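Local coordinates for protein ParA (PDB 3EZF) that probably acts as a plasmid partition ATPase of the P-loop family that, with ADP, binds DNA through a winged helix-turn-helix to regulate transcription, at residues Ser217-Leu222 with Leu259-Leu264. Numbering follows the deposited sequence.
Unlike the reference sequence in segment 217-222: R220 (reference Glu), E221 (reference Asp).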
loop_
_atom_site.group_PDB
_atom_site.type_symbol
_atom_site.label_atom_id
_atom_site.label_comp_id
_atom_site.label_asym_id
_atom_site.label_seq_id
_atom_site.Cartn_x
_atom_site.Cartn_y
_atom_site.Cartn_z
ATOM N N SER A 217 4.460 8.492 14.029
ATOM C CA SER A 217 5.192 9.731 13.804
ATOM C C SER A 217 5.553 10.476 15.077
ATOM O O SER A 217 6.295 11.456 15.028
ATOM C CB SER A 217 4.372 10.665 12.918
ATOM O OG SER A 217 3.996 10.017 11.715
ATOM N N GLN A 218 5.046 10.006 16.211
ATOM C CA GLN A 218 5.282 10.662 17.479
ATOM C C GLN A 218 5.467 9.628 18.578
ATOM O O GLN A 218 5.355 9.931 19.768
ATOM C CB GLN A 218 4.083 11.559 17.760
ATOM C CG GLN A 218 4.157 12.398 19.008
ATOM C CD GLN A 218 2.985 13.363 19.084
ATOM O OE1 GLN A 218 1.836 12.996 18.776
ATOM N NE2 GLN A 218 3.264 14.606 19.492
ATOM N N TRP A 219 5.784 8.407 18.167
ATOM C CA TRP A 219 5.972 7.298 19.089
ATOM C C TRP A 219 6.837 7.561 20.322
ATOM O O TRP A 219 6.332 7.481 21.446
ATOM C CB TRP A 219 6.502 6.063 18.340
ATOM C CG TRP A 219 6.494 4.810 19.196
ATOM C CD1 TRP A 219 7.578 4.199 19.761
ATOM C CD2 TRP A 219 5.343 4.066 19.635
ATOM N NE1 TRP A 219 7.178 3.127 20.518
ATOM C CE2 TRP A 219 5.812 3.018 20.455
ATOM C CE3 TRP A 219 3.965 4.179 19.409
ATOM C CZ2 TRP A 219 4.954 2.094 21.064
ATOM C CZ3 TRP A 219 3.109 3.265 20.010
ATOM C CH2 TRP A 219 3.610 2.230 20.825
ATOM N N ARG A 220 8.121 7.875 20.137
ATOM C CA ARG A 220 9.000 8.094 21.299
ATOM C C ARG A 220 8.427 9.057 22.309
ATOM O O ARG A 220 8.352 8.795 23.497
ATOM C CB ARG A 220 10.390 8.597 20.889
ATOM C CG ARG A 220 11.305 8.770 22.097
ATOM C CD ARG A 220 12.782 8.725 21.753
ATOM N NE ARG A 220 13.330 10.028 21.378
ATOM C CZ ARG A 220 13.421 11.082 22.193
ATOM N NH1 ARG A 220 12.992 10.996 23.448
ATOM N NH2 ARG A 220 13.951 12.224 21.753
ATOM N N GLU A 221 8.056 10.203 21.792
ATOM C CA GLU A 221 7.444 11.276 22.532
ATOM C C GLU A 221 6.305 10.726 23.478
ATOM O O GLU A 221 6.264 10.991 24.701
ATOM C CB GLU A 221 6.887 12.231 21.442
ATOM C CG GLU A 221 7.878 13.403 20.822
ATOM C CD GLU A 221 8.837 12.943 19.564
ATOM O OE1 GLU A 221 9.366 11.790 19.229
ATOM O OE2 GLU A 221 9.111 13.921 18.872
ATOM N N LEU A 222 5.356 10.005 22.870
ATOM C CA LEU A 222 4.209 9.411 23.581
ATOM C C LEU A 222 4.621 8.356 24.599
ATOM O O LEU A 222 4.000 8.225 25.652
ATOM C CB LEU A 222 3.235 8.749 22.603
ATOM C CG LEU A 222 2.375 9.692 21.772
ATOM C CD1 LEU A 222 1.650 8.926 20.677
ATOM C CD2 LEU A 222 1.393 10.396 22.680
ATOM N N LEU A 259 7.722 2.451 8.240
ATOM C CA LEU A 259 7.415 2.487 9.675
ATOM C C LEU A 259 8.627 2.008 10.466
ATOM O O LEU A 259 9.370 1.131 10.016
ATOM C CB LEU A 259 6.220 1.578 9.982
ATOM C CG LEU A 259 4.957 2.215 10.565
ATOM C CD1 LEU A 259 5.319 2.867 11.882
ATOM C CD2 LEU A 259 4.355 3.232 9.602
ATOM N N ASP A 260 8.855 2.588 11.631
ATOM C CA ASP A 260 9.987 2.143 12.413
ATOM C C ASP A 260 9.529 1.736 13.790
ATOM O O ASP A 260 9.554 0.559 14.125
ATOM C CB ASP A 260 11.066 3.230 12.517
ATOM C CG ASP A 260 12.361 2.851 11.797
ATOM O OD1 ASP A 260 13.418 3.427 12.157
ATOM O OD2 ASP A 260 12.322 1.998 10.872
ATOM N N PRO A 261 9.065 2.694 14.606
ATOM C CA PRO A 261 8.651 2.215 15.924
ATOM C C PRO A 261 7.820 0.934 15.881
ATOM O O PRO A 261 8.000 0.065 16.716
ATOM C CB PRO A 261 7.910 3.411 16.510
ATOM C CG PRO A 261 7.477 4.195 15.296
ATOM C CD PRO A 261 8.642 4.090 14.390
ATOM N N PHE A 262 6.934 0.791 14.903
ATOM C CA PHE A 262 6.134 -0.427 14.830
ATOM C C PHE A 262 6.979 -1.585 14.323
ATOM O O PHE A 262 6.941 -2.674 14.901
ATOM C CB PHE A 262 4.908 -0.223 13.926
ATOM C CG PHE A 262 3.899 0.769 14.473
ATOM C CD1 PHE A 262 2.803 1.160 13.711
ATOM C CD2 PHE A 262 4.052 1.320 15.745
ATOM C CE1 PHE A 262 1.881 2.077 14.205
ATOM C CE2 PHE A 262 3.130 2.240 16.244
ATOM C CZ PHE A 262 2.048 2.618 15.467
ATOM N N LEU A 263 7.737 -1.350 13.248
ATOM C CA LEU A 263 8.623 -2.372 12.670
ATOM C C LEU A 263 9.599 -2.860 13.745
ATOM O O LEU A 263 9.742 -4.062 13.976
ATOM C CB LEU A 263 9.437 -1.777 11.526
ATOM C CG LEU A 263 9.773 -2.621 10.295
ATOM C CD1 LEU A 263 10.311 -3.973 10.690
ATOM C CD2 LEU A 263 8.516 -2.771 9.466
ATOM N N LEU A 264 10.267 -1.901 14.386
ATOM C CA LEU A 264 11.234 -2.160 15.446
ATOM C C LEU A 264 10.611 -2.976 16.588
ATOM O O LEU A 264 11.204 -3.946 17.065
ATOM C CB LEU A 264 11.784 -0.833 15.989
ATOM C CG LEU A 264 12.937 -0.062 15.320
ATOM C CD1 LEU A 264 14.244 -0.695 15.698
ATOM C CD2 LEU A 264 12.778 -0.029 13.826
#
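From the first turn of helix 219-226 in the P-loop NTPase (AAA) domain of ParA, W219 reaches across to P261 and F262 in the first turn of helix 261-267. The aromatic part is an offset edge-to-face pair: the edge of F262 is directed at the face of the six-membered ring of W219, with ring planes at 85° and centroids 5.7 Å apart. CE2 of F262 makes the approach, 3.8 Å from CE3 of W219, and CE3 lies close to the plane of the F262 ring. The aliphatic part engages the five-membered end of the indole, where CB of P261 sits 3.3 Å from CG of W219 and also touches CD1 of W219. CG of W219 is anti to the backbone N (chi1 -170°), carrying the ring across to the proline and phenylalanine. No hydrogen bond links the two segments; the indole's polar atom is satisfied elsewhere, NE1 of W219 bonding to O of Q232. M181 and L182 of helix 177-182 also pack on W219, while A216 of helix 212-216 contacts both P261 and F262. W219 and F262 are buried, P261 partly exposed; next to the methylene of W219, CG of P261 lies 3.7 Å from CB of W219.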